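Local coordinates for protein phosphoribosylaminoimidazole-succinocarboxamide synthase (Saccharomyces cerevisiae, PDB 2CNQ) that joins aspartate to the carboxylate of CAIR at the expense of ATP, giving SAICAR in de novo purine biosynthesis, at residues A[32-37]-A[103-108]; A[115-120]-A[181-186]. One frame throughout, in Å; residues are numbered along the deposited sequence. Where two conformers were deposited one is given.

Interaction 1 of 2, residues A[32-37]-A[103-108]. With ADP (adenosine-5'-diphosphate), chain B.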
loop_
_atom_site.group_PDB
_atom_site.type_symbol
_atom_site.label_atom_id
_atom_site.label_comp_id
_atom_site.label_asym_id
_atom_site.label_seq_id
_atom_site.Cartn_x
_atom_site.Cartn_y
_atom_site.Cartn_z
ATOM N N LEU A 32 -14.721 -9.331 2.285
ATOM C CA LEU A 32 -13.625 -10.269 2.262
ATOM C C LEU A 32 -12.625 -9.677 1.294
ATOM O O LEU A 32 -12.881 -9.546 0.119
ATOM C CB LEU A 32 -14.122 -11.616 1.813
ATOM C CG LEU A 32 -13.079 -12.647 1.558
ATOM C CD1 LEU A 32 -12.321 -12.910 2.806
ATOM C CD2 LEU A 32 -13.699 -13.892 0.989
ATOM N N PHE A 33 -11.492 -9.273 1.835
ATOM C CA PHE A 33 -10.548 -8.433 1.147
ATOM C C PHE A 33 -9.326 -9.294 0.873
ATOM O O PHE A 33 -8.521 -9.499 1.760
ATOM C CB PHE A 33 -10.261 -7.300 2.132
ATOM C CG PHE A 33 -9.543 -6.132 1.570
ATOM C CD1 PHE A 33 -8.242 -5.863 1.928
ATOM C CD2 PHE A 33 -10.180 -5.263 0.772
ATOM C CE1 PHE A 33 -7.626 -4.719 1.481
ATOM C CE2 PHE A 33 -9.574 -4.108 0.329
ATOM C CZ PHE A 33 -8.289 -3.862 0.687
ATOM N N VAL A 34 -9.266 -9.829 -0.316
ATOM C CA VAL A 34 -8.315 -10.860 -0.624
ATOM C C VAL A 34 -7.212 -10.270 -1.443
ATOM O O VAL A 34 -7.446 -9.808 -2.534
ATOM C CB VAL A 34 -8.948 -12.019 -1.387
ATOM C CG1 VAL A 34 -7.937 -13.129 -1.465
ATOM C CG2 VAL A 34 -10.221 -12.477 -0.727
ATOM N N ALA A 35 -6.003 -10.303 -0.935
ATOM C CA ALA A 35 -4.864 -9.883 -1.704
ATOM C C ALA A 35 -4.382 -11.059 -2.483
ATOM O O ALA A 35 -3.900 -12.019 -1.927
ATOM C CB ALA A 35 -3.788 -9.339 -0.825
ATOM N N THR A 36 -4.542 -10.993 -3.779
ATOM C CA THR A 36 -4.019 -11.989 -4.651
ATOM C C THR A 36 -2.533 -11.761 -4.787
ATOM O O THR A 36 -1.969 -10.911 -4.133
ATOM C CB THR A 36 -4.704 -11.984 -5.998
ATOM O OG1 THR A 36 -4.231 -10.884 -6.759
ATOM C CG2 THR A 36 -6.195 -12.007 -5.865
ATOM N N ASP A 37 -1.937 -12.548 -5.650
ATOM C CA ASP A 37 -0.543 -12.467 -5.958
ATOM C C ASP A 37 -0.267 -11.688 -7.195
ATOM O O ASP A 37 0.848 -11.675 -7.669
ATOM C CB ASP A 37 0.026 -13.851 -6.029
ATOM C CG ASP A 37 0.030 -14.514 -4.706
ATOM O OD1 ASP A 37 0.016 -15.756 -4.674
ATOM O OD2 ASP A 37 0.064 -13.827 -3.682
ATOM N N GLU A 103 -6.699 -18.315 2.469
ATOM C CA GLU A 103 -6.032 -18.285 3.729
ATOM C C GLU A 103 -4.780 -17.448 3.645
ATOM O O GLU A 103 -4.062 -17.470 2.673
ATOM C CB GLU A 103 -5.740 -19.688 4.204
ATOM C CG GLU A 103 -4.760 -20.434 3.334
ATOM C CD GLU A 103 -4.709 -21.896 3.622
ATOM O OE1 GLU A 103 -5.303 -22.349 4.607
ATOM O OE2 GLU A 103 -4.080 -22.614 2.834
ATOM N N ASP A 104 -4.554 -16.703 4.709
ATOM C CA ASP A 104 -3.385 -15.876 4.918
ATOM C C ASP A 104 -3.292 -14.680 4.044
ATOM O O ASP A 104 -2.390 -13.884 4.238
ATOM C CB ASP A 104 -2.108 -16.693 4.832
ATOM C CG ASP A 104 -2.066 -17.740 5.865
ATOM O OD1 ASP A 104 -1.808 -18.892 5.517
ATOM O OD2 ASP A 104 -2.300 -17.388 7.029
ATOM N N ARG A 105 -4.221 -14.506 3.132
ATOM C CA ARG A 105 -4.169 -13.383 2.228
ATOM C C ARG A 105 -5.470 -12.627 2.250
ATOM O O ARG A 105 -5.713 -11.813 1.395
ATOM C CB ARG A 105 -3.883 -13.832 0.825
ATOM C CG ARG A 105 -4.890 -14.798 0.305
ATOM C CD ARG A 105 -4.667 -15.172 -1.101
ATOM N NE ARG A 105 -3.447 -15.915 -1.307
ATOM C CZ ARG A 105 -2.381 -15.491 -1.956
ATOM N NH1 ARG A 105 -2.308 -14.289 -2.429
ATOM N NH2 ARG A 105 -1.369 -16.299 -2.155
ATOM N N SER A 106 -6.300 -12.874 3.248
ATOM C CA SER A 106 -7.611 -12.305 3.287
ATOM C C SER A 106 -7.820 -11.598 4.569
ATOM O O SER A 106 -7.518 -12.099 5.639
ATOM C CB SER A 106 -8.656 -13.388 3.154
ATOM O OG SER A 106 -8.550 -14.029 1.923
ATOM N N LEU A 107 -8.427 -10.445 4.466
ATOM C CA LEU A 107 -8.854 -9.710 5.624
ATOM C C LEU A 107 -10.329 -9.556 5.557
ATOM O O LEU A 107 -10.892 -9.291 4.525
ATOM C CB LEU A 107 -8.192 -8.354 5.682
ATOM C CG LEU A 107 -6.690 -8.461 5.820
ATOM C CD1 LEU A 107 -6.089 -7.118 5.678
ATOM C CD2 LEU A 107 -6.294 -9.057 7.123
ATOM N N LEU A 108 -10.947 -9.697 6.694
ATOM C CA LEU A 108 -12.339 -9.394 6.860
ATOM C C LEU A 108 -12.375 -7.968 7.319
ATOM O O LEU A 108 -11.811 -7.654 8.351
ATOM C CB LEU A 108 -12.921 -10.319 7.898
ATOM C CG LEU A 108 -14.393 -10.252 8.050
ATOM C CD1 LEU A 108 -15.065 -10.797 6.835
ATOM C CD2 LEU A 108 -14.787 -11.018 9.271
HETATM P PB ADP B . -6.446 -0.851 -6.640
HETATM O O1B ADP B . -5.269 -0.443 -5.884
HETATM O O2B ADP B . -7.389 0.257 -6.854
HETATM O O3B ADP B . -6.247 -1.521 -7.910
HETATM P PA ADP B . -6.701 -3.031 -4.817
HETATM O O1A ADP B . -5.676 -2.522 -3.903
HETATM O O2A ADP B . -6.408 -4.192 -5.641
HETATM O O3A ADP B . -7.248 -1.872 -5.726
HETATM O "O5'" ADP B . -8.015 -3.377 -4.031
HETATM C "C5'" ADP B . -8.480 -2.705 -2.882
HETATM C "C4'" ADP B . -9.679 -1.881 -3.242
HETATM O "O4'" ADP B . -10.503 -1.850 -2.079
HETATM C "C3'" ADP B . -9.363 -0.449 -3.547
HETATM O "O3'" ADP B . -10.366 0.103 -4.365
HETATM C "C2'" ADP B . -9.470 0.198 -2.193
HETATM O "O2'" ADP B . -9.654 1.578 -2.242
HETATM C "C1'" ADP B . -10.653 -0.512 -1.652
HETATM N N9 ADP B . -10.784 -0.541 -0.226
HETATM C C8 ADP B . -9.800 -0.672 0.665
HETATM N N7 ADP B . -10.238 -0.770 1.893
HETATM C C5 ADP B . -11.573 -0.691 1.784
HETATM C C6 ADP B . -12.646 -0.756 2.704
HETATM N N6 ADP B . -12.430 -0.933 3.991
HETATM N N1 ADP B . -13.885 -0.567 2.267
HETATM C C2 ADP B . -14.097 -0.430 0.962
HETATM N N3 ADP B . -13.187 -0.435 -0.000
HETATM C C4 ADP B . -11.932 -0.556 0.429
#
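Phe33 and Leu107 are an antiparallel hydrogen-bonded pair, Phe33 N giving to Leu107 O at 2.8 Å and Leu107 N returning to Phe33 O at 2.9 Å. Leu32 with Leu108 and Val34 with Ser106 flank it as non-hydrogen-bonded pairs, and the N-to-C directions of the short strand segments 32-35 and 106-108 lie 161° apart. Past the last bridge, Ala35 N gives to Arg105 O. Strands 30-35 and 106-110 are third and fourth in the N-terminal four-stranded antiparallel sheet. On one face Leu32 CD1 packs on Ser106 CB (3.7 Å) and both Val34 methyls rest by Ser106 OG, which bonds to Leu102 O. On the other, Phe33, with CG anti to its backbone N (chi1 -167°), carries its ring to ADP: CE2 is 3.4 Å from ADP O4', at the ring edge. Ser106 to Leu108 line a second site, binding AMZ or AMP. Just ahead of strand 106-110, Arg105, bent at chi3, turns its guanidinium end-on to Asp37, past the end of strand 30-35. NH1 meets Asp37 OD2 at 2.7 Å from above the carboxylate plane, NH2 donates to OD1 on its syn side, the planes 67° apart. NH1 also reaches a lone pair of Ala35 O. A leucine replacing Arg105 would probably leave the buried Asp37 carboxylate without its countercharge. The same carboxylate accepts from backbone N of Ile3, Glu52 and Gly54, joining the strand end to the N-terminal segment and the start of helix 53-67.

Interaction 2 of 2, residues A[115-120]-A[181-186]. Unlike the reference sequence in segment 181-186: Glu185 (reference Gly). With AMZ (aminoimidazole 4-carboxamide ribonucleotide), chain C.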
loop_
_atom_site.group_PDB
_atom_site.type_symbol
_atom_site.label_atom_id
_atom_site.label_comp_id
_atom_site.label_asym_id
_atom_site.label_seq_id
_atom_site.Cartn_x
_atom_site.Cartn_y
_atom_site.Cartn_z
ATOM N N ILE A 115 -12.229 8.021 1.730
ATOM C CA ILE A 115 -11.866 9.365 1.371
ATOM C C ILE A 115 -11.174 9.245 0.056
ATOM O O ILE A 115 -10.266 8.440 -0.101
ATOM C CB ILE A 115 -10.942 9.947 2.420
ATOM C CG1 ILE A 115 -11.671 9.999 3.757
ATOM C CG2 ILE A 115 -10.473 11.311 2.003
ATOM C CD1 ILE A 115 -10.827 10.524 4.874
ATOM N N PRO A 116 -11.608 9.981 -0.944
ATOM C CA PRO A 116 -11.207 9.714 -2.301
ATOM C C PRO A 116 -9.860 10.306 -2.658
ATOM O O PRO A 116 -9.723 11.124 -3.556
ATOM C CB PRO A 116 -12.313 10.354 -3.106
ATOM C CG PRO A 116 -12.679 11.516 -2.270
ATOM C CD PRO A 116 -12.702 10.958 -0.911
ATOM N N LEU A 117 -8.858 9.899 -1.930
ATOM C CA LEU A 117 -7.504 10.347 -2.135
ATOM C C LEU A 117 -6.590 9.201 -1.947
ATOM O O LEU A 117 -6.826 8.348 -1.118
ATOM C CB LEU A 117 -7.104 11.372 -1.091
ATOM C CG LEU A 117 -7.900 12.649 -1.064
ATOM C CD1 LEU A 117 -7.560 13.432 0.169
ATOM C CD2 LEU A 117 -7.632 13.458 -2.305
ATOM N N GLU A 118 -5.513 9.200 -2.680
ATOM C CA GLU A 118 -4.359 8.425 -2.308
ATOM C C GLU A 118 -3.614 9.289 -1.332
ATOM O O GLU A 118 -3.148 10.365 -1.657
ATOM C CB GLU A 118 -3.480 8.127 -3.477
ATOM C CG GLU A 118 -4.146 7.489 -4.623
ATOM C CD GLU A 118 -4.707 6.127 -4.356
ATOM O OE1 GLU A 118 -5.196 5.547 -5.348
ATOM O OE2 GLU A 118 -4.703 5.596 -3.250
ATOM N N VAL A 119 -3.565 8.845 -0.102
ATOM C CA VAL A 119 -3.020 9.644 0.977
ATOM C C VAL A 119 -1.558 9.336 1.067
ATOM O O VAL A 119 -1.121 8.522 1.852
ATOM C CB VAL A 119 -3.779 9.377 2.250
ATOM C CG1 VAL A 119 -3.210 10.170 3.389
ATOM C CG2 VAL A 119 -5.250 9.698 2.057
ATOM N N ILE A 120 -0.808 9.970 0.197
ATOM C CA ILE A 120 0.602 9.745 0.103
ATOM C C ILE A 120 1.304 10.654 1.052
ATOM O O ILE A 120 1.014 11.834 1.142
ATOM C CB ILE A 120 1.076 9.968 -1.300
ATOM C CG1 ILE A 120 0.433 8.966 -2.225
ATOM C CG2 ILE A 120 2.571 9.930 -1.405
ATOM C CD1 ILE A 120 0.475 9.381 -3.655
ATOM N N GLU A 181 -10.420 20.669 -1.888
ATOM C CA GLU A 181 -11.552 20.849 -2.751
ATOM C C GLU A 181 -12.356 19.594 -2.869
ATOM O O GLU A 181 -13.572 19.634 -2.907
ATOM C CB GLU A 181 -11.111 21.291 -4.119
ATOM C CG GLU A 181 -10.502 22.631 -4.143
ATOM C CD GLU A 181 -11.419 23.694 -3.652
ATOM O OE1 GLU A 181 -12.577 23.729 -4.123
ATOM O OE2 GLU A 181 -11.015 24.511 -2.802
ATOM N N LEU A 182 -11.691 18.463 -2.950
ATOM C CA LEU A 182 -12.371 17.223 -3.095
ATOM C C LEU A 182 -13.013 16.738 -1.849
ATOM O O LEU A 182 -14.106 16.206 -1.894
ATOM C CB LEU A 182 -11.407 16.170 -3.586
ATOM C CG LEU A 182 -10.812 16.418 -4.934
ATOM C CD1 LEU A 182 -9.847 15.312 -5.258
ATOM C CD2 LEU A 182 -11.853 16.534 -5.999
ATOM N N VAL A 183 -12.353 16.886 -0.722
ATOM C CA VAL A 183 -12.796 16.214 0.474
ATOM C C VAL A 183 -13.197 17.112 1.600
ATOM O O VAL A 183 -13.649 16.615 2.603
ATOM C CB VAL A 183 -11.806 15.175 0.960
ATOM C CG1 VAL A 183 -11.378 14.310 -0.201
ATOM C CG2 VAL A 183 -10.626 15.807 1.637
ATOM N N GLY A 184 -13.017 18.408 1.426
ATOM C CA GLY A 184 -13.334 19.354 2.439
ATOM C C GLY A 184 -12.113 19.836 3.148
ATOM O O GLY A 184 -11.166 19.090 3.334
ATOM N N GLU A 185 -12.107 21.095 3.527
ATOM C CA GLU A 185 -10.926 21.667 4.121
ATOM C C GLU A 185 -10.599 21.054 5.453
ATOM O O GLU A 185 -9.445 20.801 5.737
ATOM C CB GLU A 185 -11.069 23.164 4.273
ATOM C CG GLU A 185 -12.130 23.648 5.229
ATOM C CD GLU A 185 -12.143 25.139 5.361
ATOM O OE1 GLU A 185 -11.221 25.812 4.876
ATOM O OE2 GLU A 185 -13.074 25.628 5.983
ATOM N N ASP A 186 -11.590 20.825 6.285
ATOM C CA ASP A 186 -11.289 20.296 7.582
ATOM C C ASP A 186 -10.791 18.888 7.440
ATOM O O ASP A 186 -9.795 18.524 8.021
ATOM C CB ASP A 186 -12.481 20.387 8.500
ATOM C CG ASP A 186 -12.851 21.828 8.818
ATOM O OD1 ASP A 186 -14.024 22.092 9.070
ATOM O OD2 ASP A 186 -11.976 22.703 8.817
HETATM O O5 AMZ C . -1.421 2.244 -5.296
HETATM C C6 AMZ C . -1.382 3.422 -5.584
HETATM N N2 AMZ C . -2.330 4.040 -6.280
HETATM C C3A AMZ C . -0.275 4.252 -5.150
HETATM C C7A AMZ C . 0.819 3.823 -4.462
HETATM N N3 AMZ C . 1.150 2.628 -3.940
HETATM N N1 AMZ C . -0.161 5.568 -5.402
HETATM C C5 AMZ C . 0.976 5.954 -4.869
HETATM N N AMZ C . 1.596 4.894 -4.304
HETATM C C1 AMZ C . 2.831 4.942 -3.563
HETATM C C2 AMZ C . 4.045 4.575 -4.363
HETATM C C3 AMZ C . 5.135 5.323 -3.651
HETATM O O2 AMZ C . 5.476 4.555 -2.519
HETATM O O1 AMZ C . 4.209 3.172 -4.373
HETATM O O AMZ C . 3.023 6.284 -3.213
HETATM C C AMZ C . 4.409 6.590 -3.227
HETATM C C4 AMZ C . 4.665 7.767 -4.111
HETATM O O3 AMZ C . 4.567 7.346 -5.462
HETATM P P AMZ C . 4.976 8.380 -6.606
HETATM O OP1 AMZ C . 3.922 9.436 -6.653
HETATM O O4 AMZ C . 4.992 7.531 -7.856
HETATM O OP2 AMZ C . 6.311 8.971 -6.288
#
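Val183 sets its CG1 methyl among Ile115, Pro116 and Leu117, joining the end of helix 176-183 to an inverse gamma turn centred on Pro116, within the interrupted strand 113-122. The turn is closed by Leu117 N bonding to Ile115 O at 2.7 Å. Pro116 presents CD and CG to the methyl, the two side chains sliding past each other in opposite directions, while Ile115 CG2 comes at about a right angle. Leu117 and Val183 meet tip to tip; next door, Leu117 CD2 reaches Leu182 CD1 at 4.1 Å. No hydrogen bond crosses, and the contact is wholly apolar.

One shell out, Gly184 leaves the first helix with positive phi (102°) and serves as N-cap position of helix 185-209, so the chain turns just after Val183. That second helix covers Ile115 and Val119 with Val191, and Ile115 also packs on Phe220 of strand 211-223. Farther along strand 113-122 the chain enters the pocket for the ribonucleotide AMZ, where Glu118 OE1 lies 3.4 Å from AMZ N2 and Ile120 CD1 is 3.7 Å from AMZ C5. Val183 CG1 owes its place to chi1 of -48°, which puts it anti to the carbonyl carbon and 3.7 Å from Pro116 CD.

How the interactions relate
From the N terminus, the chain leaves strand 30-35, passes through helices 53-67 and 96-102, and returns in strand 106-110, where interaction 1 closes a loop of 65 residues. Strand 113-122 follows directly and opens interaction 2, whose loop of 60 residues holds helix 127-136 and strand 153-159 and closes at Leu182 and Val183. The two loops are in series, neither crossing nor enclosing the other. Interaction 1 completes one edge of the N-terminal antiparallel sheet; interaction 2 fastens a strand of the mixed sheet to the junction of helices 176-183 and 185-209. Their centres are 26 Å apart, nearest atoms about 11 Å, without touching.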